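Local coordinates for sensor protein QseC (Escherichia coli, PDB 3JZ3) that senses signals at the inner membrane as a histidine kinase, autophosphorylating from ATP and activating the flagella regulon, possibly by phosphorylating its partner regulator QseB, at residues L67-L81 / L104-L118. Residues are numbered along the deposited sequence; the frame is centred on the assembly and turned at random.
Sequences LDNLQDVAEIPLEDL and LNAHSIKRTGQPLLL
Ala74 and Gly113 exchange two backbone hydrogen bonds, and Ile76 and Arg111 repeat the pattern, so strands 74-77 and 110-113 pair antiparallel. Leu78 N then reaches Ile109 O at 3.0 Å, and a water donates to that same oxygen while accepting from Glu79 N; the first turn of helix 78-95 is thereby tied to the loop just before strand 110-113. Pro77, the N-cap residue, suits this junction because it has no N-H to leave without a partner.

On the face of Glu75 and Thr112, the glutamate chain bends at chi2 (-58°) toward the partner strand, where Thr112 OG1 donates to Glu75 OE2 at 2.6 Å, on its syn side and 22° out of the carboxylate plane. Ile76 points to the other face, where its CD1 meets Pro115 CG at 3.6 Å and its CG1 packs on Leu118. Gly113, without a side chain, lets Ile76 and Leu118 approach on this face.

Farther along, Glu79 extends from the helix to bind the 105-109 loop with both oxygens. OE2 lies in the His107 ring plane and accepts a hydrogen bond from His107 ND1 at 2.9 Å, nearly straight (176°), though the nitrogen stands above the carboxylate plane; OE1 accepts from Ser108 N. This pairing would probably favour a charged carboxylate.

At the opposite end, Gln114 caps helix 115-131: OE1 accepts from Leu116 N at 2.7 Å, while NE2 lies 2.7 Å from Gln71 O. Leu70 and Leu117 meet tip to tip nearby. Asp72 forms a salt bridge with Arg53 of the second subunit; back on the strand, Arg111 NH2 donates to His194 O. This small antiparallel sheet, its strands separated by helix 78-95 and strand 99-104 and each running into a helix, packs beside the five-stranded mixed sheet, consistent with the alpha/beta sandwich of the GHKL-type ATPase domain of histidine kinases.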
loop_
_atom_site.group_PDB
_atom_site.type_symbol
_atom_site.label_atom_id
_atom_site.label_comp_id
_atom_site.label_asym_id
_atom_site.label_seq_id
_atom_site.Cartn_x
_atom_site.Cartn_y
_atom_site.Cartn_z
ATOM N N LEU B 67 18.786 -7.279 2.874
ATOM C CA LEU B 67 17.997 -7.274 1.645
ATOM C C LEU B 67 18.214 -8.545 0.819
ATOM O O LEU B 67 17.607 -8.714 -0.242
ATOM C CB LEU B 67 18.357 -6.048 0.796
ATOM C CG LEU B 67 18.243 -4.645 1.403
ATOM C CD1 LEU B 67 18.995 -3.644 0.545
ATOM C CD2 LEU B 67 16.791 -4.224 1.571
ATOM N N ASP B 68 19.070 -9.434 1.320
ATOM C CA ASP B 68 19.548 -10.596 0.564
ATOM C C ASP B 68 18.463 -11.507 -0.011
ATOM O O ASP B 68 18.612 -12.015 -1.125
ATOM C CB ASP B 68 20.536 -11.412 1.405
ATOM C CG ASP B 68 21.892 -10.738 1.530
ATOM O OD1 ASP B 68 22.388 -10.187 0.521
ATOM O OD2 ASP B 68 22.467 -10.765 2.639
ATOM N N ASN B 69 17.380 -11.708 0.738
ATOM C CA ASN B 69 16.303 -12.594 0.292
ATOM C C ASN B 69 14.949 -11.922 0.021
ATOM O O ASN B 69 13.984 -12.597 -0.355
ATOM C CB ASN B 69 16.150 -13.779 1.252
ATOM C CG ASN B 69 17.186 -14.864 1.002
ATOM O OD1 ASN B 69 17.248 -15.443 -0.084
ATOM N ND2 ASN B 69 18.005 -15.141 2.011
ATOM N N LEU B 70 14.886 -10.602 0.198
ATOM C CA LEU B 70 13.665 -9.843 -0.066
ATOM C C LEU B 70 13.274 -9.866 -1.532
ATOM O O LEU B 70 14.132 -9.773 -2.410
ATOM C CB LEU B 70 13.812 -8.387 0.379
ATOM C CG LEU B 70 13.249 -7.948 1.728
ATOM C CD1 LEU B 70 13.534 -6.474 1.922
ATOM C CD2 LEU B 70 11.756 -8.226 1.828
ATOM N N GLN B 71 11.970 -9.978 -1.778
ATOM C CA GLN B 71 11.414 -9.918 -3.126
ATOM C C GLN B 71 11.692 -8.561 -3.757
ATOM O O GLN B 71 11.633 -7.532 -3.082
ATOM C CB GLN B 71 9.897 -10.149 -3.103
ATOM C CG GLN B 71 9.442 -11.527 -2.626
ATOM C CD GLN B 71 9.616 -12.611 -3.674
ATOM O OE1 GLN B 71 10.729 -13.070 -3.932
ATOM N NE2 GLN B 71 8.509 -13.040 -4.271
ATOM N N ASP B 72 12.008 -8.583 -5.050
ATOM C CA ASP B 72 12.117 -7.380 -5.885
ATOM C C ASP B 72 13.196 -6.378 -5.462
ATOM O O ASP B 72 13.100 -5.192 -5.774
ATOM C CB ASP B 72 10.751 -6.687 -6.025
ATOM C CG ASP B 72 9.693 -7.598 -6.622
ATOM O OD1 ASP B 72 9.862 -8.039 -7.779
ATOM O OD2 ASP B 72 8.684 -7.870 -5.933
ATOM N N VAL B 73 14.224 -6.855 -4.763
ATOM C CA VAL B 73 15.384 -6.024 -4.453
ATOM C C VAL B 73 16.159 -5.740 -5.739
ATOM O O VAL B 73 16.490 -6.658 -6.491
ATOM C CB VAL B 73 16.293 -6.674 -3.390
ATOM C CG1 VAL B 73 17.671 -6.021 -3.370
ATOM C CG2 VAL B 73 15.647 -6.568 -2.022
ATOM N N ALA B 74 16.418 -4.460 -5.990
ATOM C CA ALA B 74 17.060 -4.021 -7.222
ATOM C C ALA B 74 17.877 -2.750 -6.994
ATOM O O ALA B 74 17.940 -2.226 -5.876
ATOM C CB ALA B 74 16.010 -3.797 -8.304
ATOM N N GLU B 75 18.517 -2.267 -8.053
ATOM C CA GLU B 75 19.212 -0.989 -8.007
ATOM C C GLU B 75 18.184 0.114 -8.218
ATOM O O GLU B 75 17.516 0.163 -9.255
ATOM C CB GLU B 75 20.321 -0.926 -9.064
ATOM C CG GLU B 75 21.468 -1.920 -8.849
ATOM C CD GLU B 75 22.158 -1.764 -7.501
ATOM O OE1 GLU B 75 22.540 -0.627 -7.141
ATOM O OE2 GLU B 75 22.319 -2.787 -6.801
ATOM N N ILE B 76 18.043 0.979 -7.221
ATOM C CA ILE B 76 17.009 2.006 -7.245
ATOM C C ILE B 76 17.598 3.367 -7.615
ATOM O O ILE B 76 18.471 3.877 -6.909
ATOM C CB ILE B 76 16.240 2.094 -5.886
ATOM C CG1 ILE B 76 15.795 0.702 -5.399
ATOM C CG2 ILE B 76 15.051 3.059 -5.983
ATOM C CD1 ILE B 76 14.998 -0.123 -6.420
ATOM N N PRO B 77 17.123 3.955 -8.727
ATOM C CA PRO B 77 17.505 5.325 -9.068
ATOM C C PRO B 77 16.776 6.305 -8.146
ATOM O O PRO B 77 15.544 6.400 -8.183
ATOM C CB PRO B 77 17.035 5.488 -10.523
ATOM C CG PRO B 77 16.500 4.139 -10.952
ATOM C CD PRO B 77 16.188 3.378 -9.711
ATOM N N LEU B 78 17.539 7.015 -7.322
ATOM C CA LEU B 78 16.969 7.859 -6.273
ATOM C C LEU B 78 16.307 9.143 -6.765
ATOM O O LEU B 78 15.427 9.672 -6.083
ATOM C CB LEU B 78 18.003 8.152 -5.181
ATOM C CG LEU B 78 18.487 6.936 -4.381
ATOM C CD1 LEU B 78 19.331 7.392 -3.223
ATOM C CD2 LEU B 78 17.333 6.064 -3.877
ATOM N N GLU B 79 16.719 9.633 -7.936
ATOM C CA GLU B 79 16.045 10.768 -8.585
ATOM C C GLU B 79 14.561 10.469 -8.779
ATOM O O GLU B 79 13.698 11.226 -8.326
ATOM C CB GLU B 79 16.675 11.089 -9.947
ATOM C CG GLU B 79 17.893 11.990 -9.892
ATOM C CD GLU B 79 18.481 12.268 -11.272
ATOM O OE1 GLU B 79 19.127 11.363 -11.858
ATOM O OE2 GLU B 79 18.304 13.404 -11.766
ATOM N N ASP B 80 14.291 9.348 -9.446
ATOM C CA ASP B 80 12.941 8.916 -9.788
ATOM C C ASP B 80 12.074 8.699 -8.549
ATOM O O ASP B 80 10.930 9.132 -8.514
ATOM C CB ASP B 80 12.995 7.636 -10.628
ATOM C CG ASP B 80 13.866 7.783 -11.874
ATOM O OD1 ASP B 80 14.537 8.829 -12.041
ATOM O OD2 ASP B 80 13.881 6.839 -12.693
ATOM N N LEU B 81 12.638 8.040 -7.540
ATOM C CA LEU B 81 11.964 7.784 -6.269
ATOM C C LEU B 81 11.541 9.078 -5.565
ATOM O O LEU B 81 10.411 9.189 -5.086
ATOM C CB LEU B 81 12.877 6.965 -5.354
ATOM C CG LEU B 81 12.387 6.575 -3.957
ATOM C CD1 LEU B 81 11.460 5.385 -4.036
ATOM C CD2 LEU B 81 13.568 6.267 -3.049
ATOM N N LEU B 104 17.980 18.715 -7.125
ATOM C CA LEU B 104 18.784 17.549 -7.453
ATOM C C LEU B 104 20.224 17.963 -7.729
ATOM O O LEU B 104 20.541 18.476 -8.808
ATOM C CB LEU B 104 18.189 16.803 -8.651
ATOM C CG LEU B 104 16.719 16.372 -8.558
ATOM C CD1 LEU B 104 16.161 16.093 -9.939
ATOM C CD2 LEU B 104 16.543 15.159 -7.642
ATOM N N ASN B 105 21.083 17.752 -6.733
ATOM C CA ASN B 105 22.497 18.105 -6.831
ATOM C C ASN B 105 23.318 17.020 -7.502
ATOM O O ASN B 105 24.324 17.303 -8.149
ATOM C CB ASN B 105 23.070 18.424 -5.450
ATOM C CG ASN B 105 22.572 19.751 -4.904
ATOM O OD1 ASN B 105 22.410 20.715 -5.648
ATOM N ND2 ASN B 105 22.335 19.809 -3.597
ATOM N N ALA B 106 22.882 15.779 -7.339
ATOM C CA ALA B 106 23.540 14.640 -7.953
ATOM C C ALA B 106 22.550 13.916 -8.847
ATOM O O ALA B 106 21.335 14.043 -8.683
ATOM C CB ALA B 106 24.093 13.703 -6.890
ATOM N N HIS B 107 23.083 13.168 -9.806
ATOM C CA HIS B 107 22.272 12.460 -10.776
ATOM C C HIS B 107 22.865 11.079 -10.989
ATOM O O HIS B 107 24.004 10.820 -10.583
ATOM C CB HIS B 107 22.217 13.252 -12.082
ATOM C CG HIS B 107 21.886 14.701 -11.888
ATOM N ND1 HIS B 107 20.592 15.156 -11.742
ATOM C CD2 HIS B 107 22.682 15.791 -11.779
ATOM C CE1 HIS B 107 20.605 16.466 -11.568
ATOM N NE2 HIS B 107 21.861 16.875 -11.583
ATOM N N SER B 108 22.087 10.193 -11.609
ATOM C CA SER B 108 22.486 8.797 -11.821
ATOM C C SER B 108 22.944 8.118 -10.526
ATOM O O SER B 108 23.901 7.341 -10.525
ATOM C CB SER B 108 23.572 8.698 -12.901
ATOM O OG SER B 108 23.141 9.299 -14.112
ATOM N N ILE B 109 22.256 8.427 -9.430
ATOM C CA ILE B 109 22.537 7.825 -8.127
ATOM C C ILE B 109 21.643 6.598 -7.928
ATOM O O ILE B 109 20.416 6.696 -7.991
ATOM C CB ILE B 109 22.345 8.845 -6.962
ATOM C CG1 ILE B 109 23.194 10.109 -7.184
ATOM C CG2 ILE B 109 22.642 8.206 -5.609
ATOM C CD1 ILE B 109 24.716 9.879 -7.363
ATOM N N LYS B 110 22.270 5.448 -7.705
ATOM C CA LYS B 110 21.543 4.191 -7.555
ATOM C C LYS B 110 21.925 3.491 -6.260
ATOM O O LYS B 110 23.110 3.343 -5.952
ATOM C CB LYS B 110 21.794 3.263 -8.747
ATOM C CG LYS B 110 21.350 3.818 -10.094
ATOM C CD LYS B 110 21.376 2.739 -11.168
ATOM C CE LYS B 110 21.088 3.306 -12.550
ATOM N NZ LYS B 110 22.240 4.092 -13.090
ATOM N N ARG B 111 20.917 3.074 -5.502
ATOM C CA ARG B 111 21.133 2.290 -4.288
ATOM C C ARG B 111 20.427 0.949 -4.388
ATOM O O ARG B 111 19.379 0.832 -5.026
ATOM C CB ARG B 111 20.641 3.041 -3.048
ATOM C CG ARG B 111 21.572 4.146 -2.565
ATOM C CD ARG B 111 22.899 3.596 -2.049
ATOM N NE ARG B 111 22.765 2.870 -0.785
ATOM C CZ ARG B 111 23.790 2.421 -0.065
ATOM N NH1 ARG B 111 25.038 2.618 -0.476
ATOM N NH2 ARG B 111 23.569 1.779 1.076
ATOM N N THR B 112 21.016 -0.063 -3.762
ATOM C CA THR B 112 20.408 -1.378 -3.692
ATOM C C THR B 112 19.315 -1.328 -2.634
ATOM O O THR B 112 19.564 -0.957 -1.485
ATOM C CB THR B 112 21.453 -2.466 -3.356
ATOM O OG1 THR B 112 22.537 -2.389 -4.291
ATOM C CG2 THR B 112 20.835 -3.864 -3.431
ATOM N N GLY B 113 18.099 -1.674 -3.029
ATOM C CA GLY B 113 16.990 -1.641 -2.096
ATOM C C GLY B 113 15.692 -2.229 -2.595
ATOM O O GLY B 113 15.561 -2.593 -3.764
ATOM N N GLN B 114 14.737 -2.323 -1.680
ATOM C CA GLN B 114 13.380 -2.725 -1.992
ATOM C C GLN B 114 12.564 -1.440 -2.241
ATOM O O GLN B 114 12.437 -0.597 -1.348
ATOM C CB GLN B 114 12.840 -3.624 -0.858
ATOM C CG GLN B 114 11.328 -3.638 -0.608
ATOM C CD GLN B 114 10.492 -3.972 -1.819
ATOM O OE1 GLN B 114 9.846 -3.101 -2.377
ATOM N NE2 GLN B 114 10.495 -5.232 -2.226
ATOM N N PRO B 115 12.045 -1.276 -3.475
ATOM C CA PRO B 115 11.395 -0.051 -3.962
ATOM C C PRO B 115 10.217 0.436 -3.113
ATOM O O PRO B 115 10.118 1.630 -2.832
ATOM C CB PRO B 115 10.893 -0.444 -5.360
ATOM C CG PRO B 115 11.725 -1.593 -5.765
ATOM C CD PRO B 115 12.070 -2.328 -4.509
ATOM N N LEU B 116 9.330 -0.477 -2.727
ATOM C CA LEU B 116 8.158 -0.119 -1.932
ATOM C C LEU B 116 8.540 0.380 -0.549
ATOM O O LEU B 116 7.974 1.360 -0.059
ATOM C CB LEU B 116 7.199 -1.301 -1.823
ATOM C CG LEU B 116 6.093 -1.435 -2.876
ATOM C CD1 LEU B 116 6.590 -1.353 -4.324
ATOM C CD2 LEU B 116 5.364 -2.736 -2.643
ATOM N N LEU B 117 9.507 -0.288 0.073
ATOM C CA LEU B 117 10.011 0.131 1.371
ATOM C C LEU B 117 10.675 1.502 1.305
ATOM O O LEU B 117 10.453 2.339 2.182
ATOM C CB LEU B 117 10.963 -0.915 1.959
ATOM C CG LEU B 117 10.366 -2.278 2.350
ATOM C CD1 LEU B 117 11.403 -3.124 3.063
ATOM C CD2 LEU B 117 9.104 -2.152 3.208
ATOM N N LEU B 118 11.467 1.747 0.264
ATOM C CA LEU B 118 12.130 3.051 0.126
ATOM C C LEU B 118 11.124 4.154 -0.162
ATOM O O LEU B 118 11.296 5.295 0.274
ATOM C CB LEU B 118 13.222 3.028 -0.944
ATOM C CG LEU B 118 14.538 2.364 -0.535
ATOM C CD1 LEU B 118 15.577 2.555 -1.628
ATOM C CD2 LEU B 118 15.054 2.902 0.805
HETATM O O HOH W 1 19.108 8.516 -9.591
#